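Local structure of hypothetical protein (Bacteroides caccae, 4M8R) at residues Gln112-Glu124 / Leu411-Asn423. The protein is of unknown function but joins an N-terminal Ig-like domain to a WD40-like domain probably built as a beta-propeller. Residues are numbered along the deposited sequence; the frame is centred on the assembly and turned at random.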
loop_
_atom_site.group_PDB
_atom_site.type_symbol
_atom_site.label_atom_id
_atom_site.label_comp_id
_atom_site.label_asym_id
_atom_site.label_seq_id
_atom_site.Cartn_x
_atom_site.Cartn_y
_atom_site.Cartn_z
ATOM N N GLN A 112 -21.021 -9.789 -2.272
ATOM C CA GLN A 112 -19.810 -9.762 -1.458
ATOM C C GLN A 112 -19.998 -10.632 -0.228
ATOM O O GLN A 112 -21.044 -10.597 0.406
ATOM C CB GLN A 112 -19.447 -8.334 -1.053
ATOM C CG GLN A 112 -18.792 -7.546 -2.174
ATOM C CD GLN A 112 -18.493 -6.117 -1.778
ATOM O OE1 GLN A 112 -17.334 -5.727 -1.674
ATOM N NE2 GLN A 112 -19.534 -5.334 -1.539
ATOM N N THR A 113 -18.977 -11.414 0.093
ATOM C CA THR A 113 -19.033 -12.345 1.212
ATOM C C THR A 113 -18.640 -11.660 2.528
ATOM O O THR A 113 -17.773 -10.791 2.533
ATOM C CB THR A 113 -18.091 -13.525 0.958
ATOM O OG1 THR A 113 -16.787 -13.030 0.655
ATOM C CG2 THR A 113 -18.583 -14.350 -0.220
ATOM N N PRO A 114 -19.268 -12.057 3.649
ATOM C CA PRO A 114 -18.965 -11.417 4.932
ATOM C C PRO A 114 -17.515 -11.649 5.339
ATOM O O PRO A 114 -17.001 -12.748 5.148
ATOM C CB PRO A 114 -19.921 -12.107 5.908
ATOM C CG PRO A 114 -20.239 -13.421 5.283
ATOM C CD PRO A 114 -20.179 -13.206 3.801
ATOM N N LYS A 115 -16.868 -10.627 5.890
ATOM C CA LYS A 115 -15.435 -10.687 6.187
ATOM C C LYS A 115 -15.106 -11.073 7.635
ATOM O O LYS A 115 -13.943 -11.313 7.955
ATOM C CB LYS A 115 -14.765 -9.354 5.850
ATOM C CG LYS A 115 -15.034 -8.849 4.436
ATOM C CD LYS A 115 -14.262 -7.563 4.144
ATOM C CE LYS A 115 -15.080 -6.550 3.348
ATOM N NZ LYS A 115 -15.553 -7.067 2.030
ATOM N N ASP A 116 -16.114 -11.139 8.502
ATOM C CA ASP A 116 -15.890 -11.535 9.895
ATOM C C ASP A 116 -15.511 -13.012 9.991
ATOM O O ASP A 116 -16.086 -13.856 9.301
ATOM C CB ASP A 116 -17.119 -11.252 10.774
ATOM C CG ASP A 116 -18.334 -12.094 10.392
ATOM O OD1 ASP A 116 -18.794 -11.981 9.235
ATOM O OD2 ASP A 116 -18.836 -12.854 11.253
ATOM N N PHE A 117 -14.547 -13.315 10.855
ATOM C CA PHE A 117 -14.085 -14.684 11.028
ATOM C C PHE A 117 -15.095 -15.518 11.800
ATOM O O PHE A 117 -15.625 -15.077 12.804
ATOM C CB PHE A 117 -12.712 -14.716 11.713
ATOM C CG PHE A 117 -11.571 -14.632 10.749
ATOM C CD1 PHE A 117 -11.085 -13.401 10.337
ATOM C CD2 PHE A 117 -11.009 -15.788 10.222
ATOM C CE1 PHE A 117 -10.048 -13.319 9.426
ATOM C CE2 PHE A 117 -9.969 -15.717 9.311
ATOM C CZ PHE A 117 -9.491 -14.479 8.910
ATOM N N ARG A 118 -15.341 -16.728 11.307
ATOM C CA ARG A 118 -16.324 -17.642 11.882
ATOM C C ARG A 118 -15.692 -19.019 12.064
ATOM O O ARG A 118 -14.818 -19.415 11.290
ATOM C CB ARG A 118 -17.543 -17.729 10.963
ATOM C CG ARG A 118 -18.226 -16.384 10.755
ATOM C CD ARG A 118 -19.381 -16.431 9.771
ATOM N NE ARG A 118 -19.972 -15.106 9.610
ATOM C CZ ARG A 118 -20.985 -14.816 8.794
ATOM N NH1 ARG A 118 -21.549 -15.762 8.052
ATOM N NH2 ARG A 118 -21.442 -13.570 8.721
ATOM N N LEU A 119 -16.121 -19.736 13.096
ATOM C CA LEU A 119 -15.554 -21.041 13.411
ATOM C C LEU A 119 -16.461 -22.148 12.879
ATOM O O LEU A 119 -17.674 -22.134 13.120
ATOM C CB LEU A 119 -15.378 -21.185 14.922
ATOM C CG LEU A 119 -14.571 -22.391 15.386
ATOM C CD1 LEU A 119 -13.112 -22.277 14.974
ATOM C CD2 LEU A 119 -14.694 -22.534 16.894
ATOM N N TYR A 120 -15.865 -23.101 12.164
ATOM C CA TYR A 120 -16.601 -24.199 11.546
ATOM C C TYR A 120 -16.061 -25.536 12.033
ATOM O O TYR A 120 -14.854 -25.710 12.151
ATOM C CB TYR A 120 -16.472 -24.132 10.025
ATOM C CG TYR A 120 -16.980 -22.850 9.412
ATOM C CD1 TYR A 120 -16.178 -21.716 9.358
ATOM C CD2 TYR A 120 -18.266 -22.771 8.881
ATOM C CE1 TYR A 120 -16.640 -20.539 8.799
ATOM C CE2 TYR A 120 -18.739 -21.596 8.319
ATOM C CZ TYR A 120 -17.923 -20.482 8.282
ATOM O OH TYR A 120 -18.390 -19.314 7.723
ATOM N N GLY A 121 -16.959 -26.478 12.303
ATOM C CA GLY A 121 -16.576 -27.821 12.740
ATOM C C GLY A 121 -16.947 -28.884 11.719
ATOM O O GLY A 121 -17.953 -28.754 11.015
ATOM N N ILE A 122 -16.145 -29.943 11.656
ATOM C CA ILE A 122 -16.435 -31.090 10.790
ATOM C C ILE A 122 -17.267 -32.115 11.561
ATOM O O ILE A 122 -16.787 -32.695 12.537
ATOM C CB ILE A 122 -15.149 -31.799 10.302
ATOM C CG1 ILE A 122 -14.079 -30.793 9.861
ATOM C CG2 ILE A 122 -15.474 -32.766 9.170
ATOM C CD1 ILE A 122 -14.497 -29.881 8.734
ATOM N N ASN A 123 -18.508 -32.334 11.129
ATOM C CA ASN A 123 -19.371 -33.334 11.750
ATOM C C ASN A 123 -19.269 -34.658 10.996
ATOM O O ASN A 123 -19.850 -34.817 9.921
ATOM C CB ASN A 123 -20.820 -32.848 11.784
ATOM C CG ASN A 123 -21.708 -33.723 12.643
ATOM O OD1 ASN A 123 -22.485 -34.527 12.131
ATOM N ND2 ASN A 123 -21.583 -33.586 13.958
ATOM N N GLU A 124 -18.518 -35.602 11.556
ATOM C CA GLU A 124 -18.292 -36.888 10.900
ATOM C C GLU A 124 -19.495 -37.827 10.983
ATOM O O GLU A 124 -19.573 -38.787 10.225
ATOM C CB GLU A 124 -17.047 -37.580 11.472
ATOM C CG GLU A 124 -15.738 -36.832 11.241
ATOM C CD GLU A 124 -15.360 -36.692 9.772
ATOM O OE1 GLU A 124 -16.029 -37.286 8.899
ATOM O OE2 GLU A 124 -14.383 -35.971 9.485
ATOM N N LEU A 411 -18.981 -22.741 23.720
ATOM C CA LEU A 411 -18.516 -23.875 22.923
ATOM C C LEU A 411 -17.956 -25.017 23.787
ATOM O O LEU A 411 -16.747 -25.284 23.795
ATOM C CB LEU A 411 -17.469 -23.383 21.916
ATOM C CG LEU A 411 -17.809 -22.094 21.161
ATOM C CD1 LEU A 411 -16.661 -21.726 20.239
ATOM C CD2 LEU A 411 -19.107 -22.208 20.373
ATOM N N SER A 412 -18.857 -25.681 24.510
ATOM C CA SER A 412 -18.518 -26.865 25.307
ATOM C C SER A 412 -19.045 -28.164 24.681
ATOM O O SER A 412 -18.442 -29.225 24.861
ATOM C CB SER A 412 -19.065 -26.719 26.730
ATOM O OG SER A 412 -18.478 -25.609 27.386
ATOM N N ASP A 413 -20.167 -28.086 23.960
ATOM C CA ASP A 413 -20.739 -29.270 23.298
ATOM C C ASP A 413 -19.792 -29.803 22.214
ATOM O O ASP A 413 -19.216 -30.880 22.379
ATOM C CB ASP A 413 -22.162 -29.002 22.753
ATOM C CG ASP A 413 -22.237 -27.804 21.802
ATOM O OD1 ASP A 413 -21.376 -26.899 21.874
ATOM O OD2 ASP A 413 -23.172 -27.770 20.978
HETATM N N MSE A 414 -19.617 -29.033 21.138
HETATM C CA MSE A 414 -18.632 -29.304 20.086
HETATM C C MSE A 414 -18.418 -30.771 19.773
HETATM O O MSE A 414 -17.422 -31.359 20.205
HETATM C CB MSE A 414 -17.291 -28.669 20.494
HETATM C CG MSE A 414 -17.382 -27.177 20.831
HETATM SE SE MSE A 414 -17.798 -26.070 19.247
HETATM C CE MSE A 414 -15.946 -25.615 18.777
ATOM N N PRO A 415 -19.340 -31.382 19.005
ATOM C CA PRO A 415 -19.166 -32.769 18.557
ATOM C C PRO A 415 -18.266 -32.877 17.313
ATOM O O PRO A 415 -18.683 -33.419 16.284
ATOM C CB PRO A 415 -20.601 -33.209 18.252
ATOM C CG PRO A 415 -21.271 -31.960 17.800
ATOM C CD PRO A 415 -20.641 -30.834 18.579
ATOM N N TYR A 416 -17.035 -32.372 17.430
ATOM C CA TYR A 416 -16.090 -32.285 16.312
ATOM C C TYR A 416 -14.689 -32.706 16.745
ATOM O O TYR A 416 -14.304 -32.508 17.899
ATOM C CB TYR A 416 -15.983 -30.845 15.791
ATOM C CG TYR A 416 -17.284 -30.089 15.630
ATOM C CD1 TYR A 416 -18.241 -30.499 14.714
ATOM C CD2 TYR A 416 -17.537 -28.939 16.372
ATOM C CE1 TYR A 416 -19.428 -29.802 14.557
ATOM C CE2 TYR A 416 -18.722 -28.232 16.219
ATOM C CZ TYR A 416 -19.661 -28.669 15.310
ATOM O OH TYR A 416 -20.837 -27.977 15.152
ATOM N N ASN A 417 -13.925 -33.259 15.805
ATOM C CA ASN A 417 -12.483 -33.485 15.989
ATOM C C ASN A 417 -11.638 -32.414 15.304
ATOM O O ASN A 417 -10.475 -32.216 15.661
ATOM C CB ASN A 417 -12.064 -34.863 15.457
ATOM C CG ASN A 417 -12.205 -35.961 16.495
ATOM O OD1 ASN A 417 -11.806 -35.795 17.647
ATOM N ND2 ASN A 417 -12.760 -37.097 16.085
ATOM N N SER A 418 -12.218 -31.745 14.313
ATOM C CA SER A 418 -11.544 -30.661 13.616
ATOM C C SER A 418 -12.435 -29.435 13.584
ATOM O O SER A 418 -13.619 -29.524 13.246
ATOM C CB SER A 418 -11.204 -31.078 12.188
ATOM O OG SER A 418 -10.468 -32.286 12.179
ATOM N N VAL A 419 -11.861 -28.295 13.954
ATOM C CA VAL A 419 -12.512 -27.004 13.751
ATOM C C VAL A 419 -11.552 -26.076 13.026
ATOM O O VAL A 419 -10.337 -26.244 13.112
ATOM C CB VAL A 419 -12.972 -26.350 15.070
ATOM C CG1 VAL A 419 -14.099 -27.160 15.692
ATOM C CG2 VAL A 419 -11.813 -26.180 16.044
ATOM N N VAL A 420 -12.106 -25.098 12.321
ATOM C CA VAL A 420 -11.312 -24.183 11.519
ATOM C C VAL A 420 -11.920 -22.790 11.524
ATOM O O VAL A 420 -13.127 -22.630 11.360
ATOM C CB VAL A 420 -11.166 -24.704 10.065
ATOM C CG1 VAL A 420 -12.526 -25.033 9.455
ATOM C CG2 VAL A 420 -10.419 -23.699 9.200
ATOM N N TRP A 421 -11.077 -21.784 11.732
ATOM C CA TRP A 421 -11.482 -20.394 11.553
ATOM C C TRP A 421 -11.476 -20.058 10.061
ATOM O O TRP A 421 -10.570 -20.470 9.333
ATOM C CB TRP A 421 -10.518 -19.457 12.278
ATOM C CG TRP A 421 -10.760 -19.305 13.753
ATOM C CD1 TRP A 421 -9.943 -19.715 14.761
ATOM C CD2 TRP A 421 -11.885 -18.677 14.377
ATOM N NE1 TRP A 421 -10.487 -19.387 15.972
ATOM C CE2 TRP A 421 -11.679 -18.750 15.768
ATOM C CE3 TRP A 421 -13.043 -18.061 13.894
ATOM C CZ2 TRP A 421 -12.591 -18.231 16.690
ATOM C CZ3 TRP A 421 -13.953 -17.546 14.810
ATOM C CH2 TRP A 421 -13.720 -17.634 16.193
ATOM N N ALA A 422 -12.474 -19.308 9.604
ATOM C CA ALA A 422 -12.549 -18.955 8.188
ATOM C C ALA A 422 -13.334 -17.692 7.914
ATOM O O ALA A 422 -14.269 -17.357 8.635
ATOM C CB ALA A 422 -13.146 -20.101 7.392
ATOM N N ASN A 423 -12.909 -16.983 6.872
ATOM C CA ASN A 423 -13.720 -15.950 6.239
ATOM C C ASN A 423 -13.467 -15.960 4.729
ATOM O O ASN A 423 -12.802 -16.877 4.220
ATOM C CB ASN A 423 -13.443 -14.567 6.840
ATOM C CG ASN A 423 -12.090 -14.006 6.444
ATOM O OD1 ASN A 423 -11.222 -14.722 5.946
ATOM N ND2 ASN A 423 -11.912 -12.711 6.656
ATOM O OXT ASN A 423 -13.914 -15.070 3.998
HETATM O O HOH W 1 -15.410 -13.283 3.006
HETATM O O HOH W 2 -16.706 -17.538 7.153
HETATM O O HOH W 3 -14.073 -33.497 13.258
#
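The side-chain amide of Asn423, the C-terminal residue, lies over one face of the Phe117 ring, the two planes 23° apart and CG offset toward the rim. Its CG sits between the backbone N and the carbonyl carbon (chi1 72°), and from there ND2 gives Lys115 O a nearly straight hydrogen bond of 2.8 Å in the amide plane, while OD1 accepts from Lys160 N. With an alanine at Phe117, the Asn423 amide would probably lose the aromatic surface beneath it and be freer to shift. Next along, Leu119 CG stands anti to the backbone N (chi1 -170°), bringing CD1 over the five-membered ring of Trp421, 3.8 Å from its centroid; CD2 meets Met414 CE. Trp421 NE1 is hydrogen-bonded to Thr383 OG1. Here the C-terminal strand 419-422 pairs antiparallel with strand 118-123 at the edge of a four-stranded sheet, consistent with the closure of a beta-propeller, where the last strand of the chain pairs with the first strand of the propeller domain to complete its blade. Tyr120 and Val420 form a hydrogen-bonded pair, with Val420 N 2.8 Å from Tyr120 O. On the same face Tyr120 CE1 touches Ala422 CB, and water 2 joins Tyr120 OH to Ala422 O. Gly121 CA lies over the centre of the Tyr416 ring, 3.7 Å from its centroid. Ile122 O approaches that ring's edge, and Tyr416 OH reaches Glu130.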